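Side-chain contacts in vacuolar-sorting protein BRO1 (Saccharomyces cerevisiae, PDB 1ZB1), which sorts cargo proteins into the intralumenal vesicles of multivesicular bodies and recruits the DOA4 deubiquitinase to endosomes, the chain here being its Bro1 domain: residues A[29-32]-A[33-37]; A[42-46]-A[47-51]; A[292-295]-A[296-300]. All blocks are in the same frame, centred on the assembly; numbering follows the deposited sequence.

Contact 1: residues A[29-32]-A[33-37]; sequences SYLK and KSYGS
Ser34 and Tyr30, one turn apart at the C-terminal end of helix 23-34, meet through both backbone and side chain. The carbonyl oxygen of Tyr30 takes the helical bond from Ser34 N at 2.8 Å and a second from Ser34 OG at 2.9 Å. With chi1 at -65°, OG sits beside its own backbone N and reaches back up the helix to this carbonyl, approaching from well above the carbonyl plane. In that position the hydroxyl oxygen also lies over one face of the Tyr30 ring, displaced toward the rim, with Tyr30 CZ 3.4 Å from OG. The Tyr30 ring itself rests on Leu93 of a neighbouring loop.

Lys33 runs back along the helix in an extended chain. Its CB lies near the carbonyl oxygens of both Ser29 and Tyr30; CG comes closest to Ser29 O, at 3.0 Å; CD passes the same oxygen at 3.5 Å; CE is still 3.8 Å from Ser29 O and 4.1 Å from Ser29 CB, and NZ, the tip, extends beyond. Ser29 OG bonds to Lys25 O, a turn earlier.

Tyr35, the first residue to leave helical geometry, still donates its N-H to Leu31 O in a nearly straight bond (174°). Leu31 CD2 approaches Tyr35 CE1 at 4.1 Å, the two side chains crossing at a slant, and the Tyr35 ring also stacks with Phe43 of the loop that follows. The last helical turn is thus closed by main-chain bonds, while the Ser34 hydroxyl gives its proton to Tyr30 O, beside the helical N-H bond to that oxygen.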
ATOM      1  N   SER A  29     -16.474 -31.235  16.142  1.00 35.35           N
ATOM      2  CA  SER A  29     -15.509 -32.113  16.792  1.00 35.64           C
ATOM      3  C   SER A  29     -15.157 -31.552  18.157  1.00 36.04           C
ATOM      4  O   SER A  29     -15.194 -32.269  19.158  1.00 36.36           O
ATOM      5  CB  SER A  29     -14.243 -32.255  15.947  1.00 36.54           C
ATOM      6  OG  SER A  29     -14.512 -33.010  14.780  1.00 40.03           O
ATOM      7  N   TYR A  30     -14.816 -30.268  18.200  1.00 35.43           N
ATOM      8  CA  TYR A  30     -14.477 -29.620  19.460  1.00 34.23           C
ATOM      9  C   TYR A  30     -15.604 -29.826  20.468  1.00 35.70           C
ATOM     10  O   TYR A  30     -15.361 -30.182  21.621  1.00 35.18           O
ATOM     11  CB  TYR A  30     -14.254 -28.123  19.253  1.00 33.23           C
ATOM     12  CG  TYR A  30     -14.152 -27.345  20.546  1.00 33.68           C
ATOM     13  CD1 TYR A  30     -13.022 -27.446  21.363  1.00 32.38           C
ATOM     14  CD2 TYR A  30     -15.198 -26.531  20.968  1.00 33.16           C
ATOM     15  CE1 TYR A  30     -12.943 -26.753  22.570  1.00 33.29           C
ATOM     16  CE2 TYR A  30     -15.131 -25.837  22.171  1.00 34.36           C
ATOM     17  CZ  TYR A  30     -14.005 -25.950  22.968  1.00 34.30           C
ATOM     18  OH  TYR A  30     -13.949 -25.257  24.159  1.00 33.54           O
ATOM     19  N   LEU A  31     -16.836 -29.595  20.019  1.00 37.21           N
ATOM     20  CA  LEU A  31     -18.011 -29.747  20.869  1.00 39.38           C
ATOM     21  C   LEU A  31     -18.197 -31.193  21.337  1.00 40.31           C
ATOM     22  O   LEU A  31     -18.449 -31.435  22.516  1.00 40.73           O
ATOM     23  CB  LEU A  31     -19.261 -29.271  20.121  1.00 38.20           C
ATOM     24  CG  LEU A  31     -19.303 -27.780  19.769  1.00 39.01           C
ATOM     25  CD1 LEU A  31     -20.503 -27.481  18.880  1.00 37.99           C
ATOM     26  CD2 LEU A  31     -19.365 -26.957  21.044  1.00 38.37           C
ATOM     27  N   LYS A  32     -18.069 -32.146  20.418  1.00 42.07           N
ATOM     28  CA  LYS A  32     -18.214 -33.564  20.754  1.00 45.38           C
ATOM     29  C   LYS A  32     -17.180 -34.000  21.790  1.00 47.13           C
ATOM     30  O   LYS A  32     -17.428 -34.909  22.580  1.00 48.19           O
ATOM     31  CB  LYS A  32     -18.053 -34.438  19.505  1.00 45.65           C
ATOM     32  CG  LYS A  32     -19.229 -34.417  18.548  1.00 47.83           C
ATOM     33  CD  LYS A  32     -18.928 -35.252  17.310  1.00 48.41           C
ATOM     34  CE  LYS A  32     -20.087 -35.235  16.331  1.00 49.47           C
ATOM     35  NZ  LYS A  32     -19.779 -35.983  15.081  1.00 50.19           N
ATOM     36  N   LYS A  33     -16.018 -33.355  21.774  1.00 48.86           N
ATOM     37  CA  LYS A  33     -14.947 -33.679  22.708  1.00 50.90           C
ATOM     38  C   LYS A  33     -15.146 -32.951  24.034  1.00 51.55           C
ATOM     39  O   LYS A  33     -14.796 -33.473  25.093  1.00 51.89           O
ATOM     40  CB  LYS A  33     -13.590 -33.290  22.114  1.00 51.90           C
ATOM     41  CG  LYS A  33     -13.278 -33.950  20.778  1.00 54.89           C
ATOM     42  CD  LYS A  33     -12.019 -33.360  20.155  1.00 56.32           C
ATOM     43  CE  LYS A  33     -11.774 -33.915  18.761  1.00 57.32           C
ATOM     44  NZ  LYS A  33     -10.625 -33.242  18.087  1.00 58.28           N
ATOM     45  N   SER A  34     -15.705 -31.746  23.971  1.00 52.01           N
ATOM     46  CA  SER A  34     -15.942 -30.952  25.171  1.00 52.97           C
ATOM     47  C   SER A  34     -17.103 -31.517  25.977  1.00 54.13           C
ATOM     48  O   SER A  34     -17.012 -31.647  27.196  1.00 54.77           O
ATOM     49  CB  SER A  34     -16.218 -29.496  24.799  1.00 53.55           C
ATOM     50  OG  SER A  34     -15.078 -28.899  24.198  1.00 53.46           O
ATOM     51  N   TYR A  35     -18.196 -31.843  25.293  1.00 54.29           N
ATOM     52  CA  TYR A  35     -19.366 -32.418  25.949  1.00 55.02           C
ATOM     53  C   TYR A  35     -19.568 -33.810  25.373  1.00 55.60           C
ATOM     54  O   TYR A  35     -18.925 -34.175  24.393  1.00 56.38           O
ATOM     55  CB  TYR A  35     -20.616 -31.576  25.688  1.00 54.89           C
ATOM     56  CG  TYR A  35     -20.407 -30.097  25.876  1.00 54.84           C
ATOM     57  CD1 TYR A  35     -19.990 -29.295  24.815  1.00 55.80           C
ATOM     58  CD2 TYR A  35     -20.608 -29.497  27.116  1.00 56.15           C
ATOM     59  CE1 TYR A  35     -19.776 -27.931  24.984  1.00 56.63           C
ATOM     60  CE2 TYR A  35     -20.394 -28.132  27.299  1.00 56.84           C
ATOM     61  CZ  TYR A  35     -19.980 -27.356  26.227  1.00 57.01           C
ATOM     62  OH  TYR A  35     -19.773 -26.007  26.396  1.00 57.31           O
ATOM     63  N   GLY A  36     -20.457 -34.588  25.975  1.00 55.99           N
ATOM     64  CA  GLY A  36     -20.694 -35.927  25.472  1.00 56.18           C
ATOM     65  C   GLY A  36     -21.340 -35.903  24.102  1.00 56.05           C
ATOM     66  O   GLY A  36     -21.772 -34.852  23.629  1.00 55.20           O
ATOM     67  N   SER A  37     -21.401 -37.062  23.455  1.00 55.47           N
ATOM     68  CA  SER A  37     -22.018 -37.158  22.140  1.00 55.37           C
ATOM     69  C   SER A  37     -23.527 -37.014  22.310  1.00 54.99           C
ATOM     70  O   SER A  37     -24.271 -36.894  21.337  1.00 54.66           O
ATOM     71  CB  SER A  37     -21.695 -38.511  21.507  1.00 56.58           C
ATOM     72  OG  SER A  37     -22.184 -39.573  22.307  1.00 57.36           O
TER

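Contact 2: residues A[42-46]-A[47-51]; sequences TFYDE and KATSE
Asp45 is the N-cap of helix 46-58, and its side chain accepts from Ala48 N. The aspartate has CG anti to its backbone N (chi1 -175°), which swings the carboxylate forward over the first turn and brings OD1 within 3.0 Å of Ala48 N. The bond is almost straight at the hydrogen (172°), but the N-H meets OD1 from above the carboxylate plane. The group lies against the methyl of Ala48: both CG and OD2 of Asp45 are 3.4 Å from Ala48 CB.

Thr49 returns toward the cap from the next position on the same turn. Its chi1 of -53° sets OG1 beside the backbone N, where hydroxyl and amide can reach the same acceptor: Asp45 O receives Thr49 OG1 at 2.7 Å and Thr49 N at 3.0 Å. The amide arrives nearly head-on to the carbonyl, whereas the hydroxyl comes in above its plane. A water joins Thr49 OG1 to Asp45 N, donating to the former and accepting from the latter.

The same rotamer turns Thr49 CG2 toward the Tyr44 side chain, which crosses it at about a right angle; Tyr44 OH is 3.5 Å from CG2. Leu27 of helix 23-34 and Leu367 of helix 349-371 also touch Thr49, so Thr49 packs against both of these helices.

On the outer side, Lys47 is extended until a bend at chi4 directs NZ to the syn lone pair of Glu51 OE2, forming a salt bridge. Glu51 OE1 pairs in turn with Lys363 of helix 349-371. The carboxylate of Asp45 satisfies an amide that has no preceding turn to bond to, and its negative charge lies at the N-terminal, partly positive end of the helix, which would probably stabilise it.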
ATOM      1  N   THR A  42     -26.666 -29.508  21.478  1.00 38.22           N
ATOM      2  CA  THR A  42     -27.330 -28.369  22.095  1.00 37.32           C
ATOM      3  C   THR A  42     -26.499 -27.091  21.965  1.00 36.96           C
ATOM      4  O   THR A  42     -27.045 -25.989  21.924  1.00 36.52           O
ATOM      5  CB  THR A  42     -27.599 -28.636  23.596  1.00 37.51           C
ATOM      6  OG1 THR A  42     -28.464 -29.771  23.734  1.00 35.90           O
ATOM      7  CG2 THR A  42     -28.253 -27.423  24.248  1.00 36.63           C
ATOM      8  N   PHE A  43     -25.181 -27.249  21.894  1.00 36.31           N
ATOM      9  CA  PHE A  43     -24.272 -26.112  21.798  1.00 35.19           C
ATOM     10  C   PHE A  43     -23.880 -25.766  20.362  1.00 34.59           C
ATOM     11  O   PHE A  43     -23.071 -24.865  20.138  1.00 33.00           O
ATOM     12  CB  PHE A  43     -22.994 -26.391  22.602  1.00 37.65           C
ATOM     13  CG  PHE A  43     -23.238 -26.718  24.053  1.00 39.90           C
ATOM     14  CD1 PHE A  43     -23.751 -27.958  24.428  1.00 41.38           C
ATOM     15  CD2 PHE A  43     -22.951 -25.787  25.046  1.00 40.17           C
ATOM     16  CE1 PHE A  43     -23.972 -28.265  25.773  1.00 41.08           C
ATOM     17  CE2 PHE A  43     -23.169 -26.083  26.391  1.00 40.59           C
ATOM     18  CZ  PHE A  43     -23.681 -27.324  26.755  1.00 39.65           C
ATOM     19  N   TYR A  44     -24.467 -26.469  19.397  1.00 32.32           N
ATOM     20  CA  TYR A  44     -24.151 -26.264  17.987  1.00 31.67           C
ATOM     21  C   TYR A  44     -25.235 -25.514  17.210  1.00 31.28           C
ATOM     22  O   TYR A  44     -26.417 -25.837  17.312  1.00 30.74           O
ATOM     23  CB  TYR A  44     -23.909 -27.628  17.338  1.00 31.88           C
ATOM     24  CG  TYR A  44     -23.351 -27.591  15.934  1.00 31.59           C
ATOM     25  CD1 TYR A  44     -22.109 -27.020  15.673  1.00 31.26           C
ATOM     26  CD2 TYR A  44     -24.048 -28.161  14.871  1.00 31.27           C
ATOM     27  CE1 TYR A  44     -21.570 -27.020  14.386  1.00 29.59           C
ATOM     28  CE2 TYR A  44     -23.516 -28.169  13.578  1.00 31.67           C
ATOM     29  CZ  TYR A  44     -22.275 -27.595  13.346  1.00 30.54           C
ATOM     30  OH  TYR A  44     -21.737 -27.592  12.077  1.00 28.86           O
ATOM     31  N   ASP A  45     -24.825 -24.507  16.446  1.00 29.37           N
ATOM     32  CA  ASP A  45     -25.751 -23.736  15.612  1.00 28.42           C
ATOM     33  C   ASP A  45     -25.416 -24.159  14.188  1.00 29.30           C
ATOM     34  O   ASP A  45     -24.506 -23.605  13.569  1.00 25.94           O
ATOM     35  CB  ASP A  45     -25.504 -22.234  15.766  1.00 28.71           C
ATOM     36  CG  ASP A  45     -26.524 -21.387  15.018  1.00 27.59           C
ATOM     37  OD1 ASP A  45     -27.092 -21.860  14.008  1.00 27.12           O
ATOM     38  OD2 ASP A  45     -26.743 -20.231  15.436  1.00 27.12           O
ATOM     39  N   GLU A  46     -26.141 -25.154  13.683  1.00 28.71           N
ATOM     40  CA  GLU A  46     -25.907 -25.684  12.344  1.00 31.77           C
ATOM     41  C   GLU A  46     -25.983 -24.638  11.237  1.00 31.87           C
ATOM     42  O   GLU A  46     -25.116 -24.584  10.367  1.00 31.33           O
ATOM     43  CB  GLU A  46     -26.898 -26.816  12.053  1.00 36.98           C
ATOM     44  CG  GLU A  46     -26.931 -27.283  10.599  1.00 43.84           C
ATOM     45  CD  GLU A  46     -25.623 -27.909  10.135  1.00 48.76           C
ATOM     46  OE1 GLU A  46     -24.591 -27.196  10.096  1.00 51.42           O
ATOM     47  OE2 GLU A  46     -25.632 -29.118   9.803  1.00 49.01           O
ATOM     48  N   LYS A  47     -27.019 -23.808  11.270  1.00 30.60           N
ATOM     49  CA  LYS A  47     -27.197 -22.786  10.247  1.00 29.24           C
ATOM     50  C   LYS A  47     -26.059 -21.758  10.225  1.00 27.60           C
ATOM     51  O   LYS A  47     -25.458 -21.510   9.179  1.00 25.72           O
ATOM     52  CB  LYS A  47     -28.532 -22.072  10.451  1.00 30.05           C
ATOM     53  CG  LYS A  47     -28.896 -21.118   9.327  1.00 32.01           C
ATOM     54  CD  LYS A  47     -30.290 -20.547   9.537  1.00 36.35           C
ATOM     55  CE  LYS A  47     -30.683 -19.597   8.411  1.00 37.86           C
ATOM     56  NZ  LYS A  47     -29.854 -18.357   8.400  1.00 40.03           N
ATOM     57  N   ALA A  48     -25.770 -21.161  11.375  1.00 24.85           N
ATOM     58  CA  ALA A  48     -24.706 -20.172  11.458  1.00 24.12           C
ATOM     59  C   ALA A  48     -23.358 -20.776  11.070  1.00 23.86           C
ATOM     60  O   ALA A  48     -22.608 -20.175  10.301  1.00 23.24           O
ATOM     61  CB  ALA A  48     -24.637 -19.591  12.866  1.00 22.22           C
ATOM     62  N   THR A  49     -23.057 -21.966  11.588  1.00 22.52           N
ATOM     63  CA  THR A  49     -21.782 -22.616  11.287  1.00 22.34           C
ATOM     64  C   THR A  49     -21.651 -22.950   9.805  1.00 23.98           C
ATOM     65  O   THR A  49     -20.551 -22.923   9.254  1.00 19.68           O
ATOM     66  CB  THR A  49     -21.592 -23.894  12.123  1.00 23.14           C
ATOM     67  OG1 THR A  49     -21.787 -23.584  13.511  1.00 22.89           O
ATOM     68  CG2 THR A  49     -20.176 -24.456  11.931  1.00 23.68           C
ATOM     69  N   SER A  50     -22.773 -23.258   9.158  1.00 23.20           N
ATOM     70  CA  SER A  50     -22.764 -23.563   7.732  1.00 23.75           C
ATOM     71  C   SER A  50     -22.471 -22.278   6.946  1.00 22.92           C
ATOM     72  O   SER A  50     -21.705 -22.284   5.977  1.00 22.41           O
ATOM     73  CB  SER A  50     -24.119 -24.140   7.307  1.00 25.81           C
ATOM     74  OG  SER A  50     -24.139 -24.416   5.917  1.00 29.66           O
ATOM     75  N   GLU A  51     -23.074 -21.174   7.373  1.00 22.27           N
ATOM     76  CA  GLU A  51     -22.869 -19.886   6.713  1.00 22.04           C
ATOM     77  C   GLU A  51     -21.430 -19.395   6.903  1.00 19.92           C
ATOM     78  O   GLU A  51     -20.830 -18.835   5.985  1.00 19.19           O
ATOM     79  CB  GLU A  51     -23.870 -18.856   7.251  1.00 24.82           C
ATOM     80  CG  GLU A  51     -25.198 -18.845   6.482  1.00 32.06           C
ATOM     81  CD  GLU A  51     -26.358 -18.273   7.279  1.00 35.93           C
ATOM     82  OE1 GLU A  51     -26.148 -17.309   8.047  1.00 38.82           O
ATOM     83  OE2 GLU A  51     -27.489 -18.783   7.128  1.00 38.61           O
TER
HETATM   84  O   HOH W   1     -22.104 -23.565  16.303  1.00 25.12           O

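Contact 3: residues A[292-295]-A[296-300]; sequences PFKT and WLVEF
Lys294 O receives Leu297 N at 2.8 Å, the strongest direct bond between residues 292-295 and 296-300; the N-H angle is 152°, and the donor stands above the carbonyl plane. The same oxygen takes a second, weak bond from Val298 N at 3.3 Å. A water supplies the next link. It donates to Phe293 O and accepts from Trp296 N, each at 2.8 Å, bridging two main-chain groups three residues apart.

The i to i+3 bond from Leu297 closes a turn in the connection between helix 275-290 and helix 303-322 of the Bro1 domain. Beyond it, Phe300 N bonds back to Leu297 O, so the chain goes through a second tight turn before the following helix. Phe303 of that helix touches both Lys294 and Leu297, and the buried Leu297 side chain also rests on Tyr9.

Between the two segments, side-chain packing is mainly of two kinds. Thr295 CG2 stands above the five-membered ring of Trp296, 4.3 Å from its centroid and only 9° off the ring normal, a CH-pi contact. The indole is turned there by a chi1 of -46°, which leaves CG beside the backbone N and lays the ring face against its predecessor's methyl. Lys243 adds a cation-pi interaction to this ring, and Thr246 and Thr247 of helix 242-269 touch it as well. On another side of the turn, the aliphatic part of Lys294 slants past Val298: Lys294 CD lies 3.9 Å from Val298 CG1, with CG and CE of the lysine at nearly the same separation from that methyl.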
ATOM      1  N   PRO A 292      19.112   5.947 -15.532  1.00 27.52           N
ATOM      2  CA  PRO A 292      19.607   4.565 -15.476  1.00 29.86           C
ATOM      3  C   PRO A 292      18.613   3.583 -14.838  1.00 31.94           C
ATOM      4  O   PRO A 292      18.791   2.369 -14.937  1.00 32.30           O
ATOM      5  CB  PRO A 292      20.892   4.687 -14.651  1.00 28.11           C
ATOM      6  CG  PRO A 292      21.330   6.095 -14.896  1.00 30.09           C
ATOM      7  CD  PRO A 292      20.024   6.856 -14.819  1.00 26.98           C
ATOM      8  N   PHE A 293      17.566   4.100 -14.196  1.00 32.42           N
ATOM      9  CA  PHE A 293      16.585   3.234 -13.541  1.00 33.40           C
ATOM     10  C   PHE A 293      15.194   3.279 -14.169  1.00 33.17           C
ATOM     11  O   PHE A 293      14.242   2.736 -13.607  1.00 32.34           O
ATOM     12  CB  PHE A 293      16.460   3.604 -12.062  1.00 33.38           C
ATOM     13  CG  PHE A 293      17.772   3.716 -11.347  1.00 34.78           C
ATOM     14  CD1 PHE A 293      18.422   4.941 -11.247  1.00 35.06           C
ATOM     15  CD2 PHE A 293      18.355   2.595 -10.759  1.00 35.24           C
ATOM     16  CE1 PHE A 293      19.636   5.053 -10.569  1.00 35.77           C
ATOM     17  CE2 PHE A 293      19.568   2.695 -10.079  1.00 36.25           C
ATOM     18  CZ  PHE A 293      20.212   3.926  -9.983  1.00 36.47           C
ATOM     19  N   LYS A 294      15.083   3.905 -15.336  1.00 32.99           N
ATOM     20  CA  LYS A 294      13.802   4.062 -16.032  1.00 33.07           C
ATOM     21  C   LYS A 294      13.253   2.822 -16.722  1.00 32.36           C
ATOM     22  O   LYS A 294      12.122   2.825 -17.206  1.00 31.63           O
ATOM     23  CB  LYS A 294      13.924   5.167 -17.085  1.00 35.31           C
ATOM     24  CG  LYS A 294      14.790   4.779 -18.292  1.00 37.08           C
ATOM     25  CD  LYS A 294      14.673   5.810 -19.412  1.00 39.28           C
ATOM     26  CE  LYS A 294      15.410   5.374 -20.672  1.00 42.05           C
ATOM     27  NZ  LYS A 294      16.890   5.415 -20.504  1.00 44.54           N
ATOM     28  N   THR A 295      14.056   1.769 -16.766  1.00 33.60           N
ATOM     29  CA  THR A 295      13.694   0.522 -17.441  1.00 33.37           C
ATOM     30  C   THR A 295      12.210   0.143 -17.601  1.00 33.48           C
ATOM     31  O   THR A 295      11.744  -0.051 -18.724  1.00 33.40           O
ATOM     32  CB  THR A 295      14.438  -0.665 -16.795  1.00 34.43           C
ATOM     33  OG1 THR A 295      15.815  -0.309 -16.592  1.00 34.80           O
ATOM     34  CG2 THR A 295      14.370  -1.885 -17.707  1.00 34.27           C
ATOM     35  N   TRP A 296      11.462   0.046 -16.504  1.00 32.95           N
ATOM     36  CA  TRP A 296      10.053  -0.356 -16.599  1.00 32.57           C
ATOM     37  C   TRP A 296       9.031   0.761 -16.798  1.00 32.03           C
ATOM     38  O   TRP A 296       7.848   0.486 -17.001  1.00 30.83           O
ATOM     39  CB  TRP A 296       9.654  -1.168 -15.356  1.00 34.33           C
ATOM     40  CG  TRP A 296      10.652  -2.224 -15.000  1.00 36.41           C
ATOM     41  CD1 TRP A 296      11.703  -2.100 -14.136  1.00 36.48           C
ATOM     42  CD2 TRP A 296      10.750  -3.537 -15.565  1.00 37.78           C
ATOM     43  NE1 TRP A 296      12.452  -3.253 -14.133  1.00 36.66           N
ATOM     44  CE2 TRP A 296      11.890  -4.151 -15.001  1.00 37.47           C
ATOM     45  CE3 TRP A 296       9.985  -4.253 -16.495  1.00 39.53           C
ATOM     46  CZ2 TRP A 296      12.288  -5.449 -15.338  1.00 39.89           C
ATOM     47  CZ3 TRP A 296      10.381  -5.550 -16.831  1.00 40.78           C
ATOM     48  CH2 TRP A 296      11.523  -6.131 -16.251  1.00 39.64           C
ATOM     49  N   LEU A 297       9.481   2.010 -16.759  1.00 31.44           N
ATOM     50  CA  LEU A 297       8.577   3.150 -16.894  1.00 32.12           C
ATOM     51  C   LEU A 297       8.608   3.877 -18.235  1.00 32.86           C
ATOM     52  O   LEU A 297       7.828   4.806 -18.447  1.00 31.63           O
ATOM     53  CB  LEU A 297       8.877   4.162 -15.796  1.00 31.11           C
ATOM     54  CG  LEU A 297       8.672   3.708 -14.353  1.00 30.19           C
ATOM     55  CD1 LEU A 297       9.413   4.652 -13.428  1.00 29.87           C
ATOM     56  CD2 LEU A 297       7.199   3.675 -14.031  1.00 29.40           C
ATOM     57  N   VAL A 298       9.502   3.469 -19.133  1.00 34.42           N
ATOM     58  CA  VAL A 298       9.617   4.132 -20.432  1.00 34.36           C
ATOM     59  C   VAL A 298       8.285   4.326 -21.148  1.00 34.58           C
ATOM     60  O   VAL A 298       8.116   5.286 -21.896  1.00 35.60           O
ATOM     61  CB  VAL A 298      10.594   3.379 -21.375  1.00 34.27           C
ATOM     62  CG1 VAL A 298      11.990   3.378 -20.774  1.00 33.28           C
ATOM     63  CG2 VAL A 298      10.110   1.958 -21.617  1.00 34.99           C
ATOM     64  N   GLU A 299       7.332   3.432 -20.916  1.00 36.11           N
ATOM     65  CA  GLU A 299       6.029   3.553 -21.564  1.00 37.47           C
ATOM     66  C   GLU A 299       5.005   4.306 -20.720  1.00 36.40           C
ATOM     67  O   GLU A 299       3.871   4.514 -21.152  1.00 35.27           O
ATOM     68  CB  GLU A 299       5.478   2.170 -21.909  1.00 40.62           C
ATOM     69  CG  GLU A 299       6.250   1.456 -23.006  1.00 45.37           C
ATOM     70  CD  GLU A 299       5.619   0.133 -23.383  1.00 47.99           C
ATOM     71  OE1 GLU A 299       4.420   0.127 -23.735  1.00 49.98           O
ATOM     72  OE2 GLU A 299       6.322  -0.900 -23.330  1.00 51.60           O
ATOM     73  N   PHE A 300       5.411   4.723 -19.522  1.00 35.82           N
ATOM     74  CA  PHE A 300       4.513   5.441 -18.620  1.00 33.56           C
ATOM     75  C   PHE A 300       4.891   6.912 -18.452  1.00 32.90           C
ATOM     76  O   PHE A 300       4.028   7.758 -18.218  1.00 32.60           O
ATOM     77  CB  PHE A 300       4.483   4.744 -17.256  1.00 32.43           C
ATOM     78  CG  PHE A 300       3.982   3.324 -17.314  1.00 31.31           C
ATOM     79  CD1 PHE A 300       4.732   2.330 -17.943  1.00 31.02           C
ATOM     80  CD2 PHE A 300       2.746   2.986 -16.768  1.00 30.43           C
ATOM     81  CE1 PHE A 300       4.255   1.022 -18.029  1.00 29.85           C
ATOM     82  CE2 PHE A 300       2.259   1.680 -16.850  1.00 31.45           C
ATOM     83  CZ  PHE A 300       3.013   0.697 -17.481  1.00 31.02           C
TER
HETATM   84  O   HOH W   2      11.873   1.300 -13.980  1.00 27.18           O

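Overall arrangement
Contacts 1 and 2 are neighbours at one end of the elongated domain, their centres 14 Å apart, and they treat opposite ends of successive helices: the C-terminal end of helix 23-34 and the start of helix 46-58. Packing of Leu31 against Tyr44 and of Tyr35 against Phe43 joins them. Contact 3 lies about 55 Å or more from either, centre to centre, on the other side of the chain's centre. Contacts 1 and 3 are surface contacts, whereas contact 2 is partly buried. In contacts 1 and 2 a carbonyl oxygen takes an amide and a hydroxyl, contact 2 adding carboxylates; contact 3, its second amide bond weak, relies on a turn amide, water and a methyl over an indole.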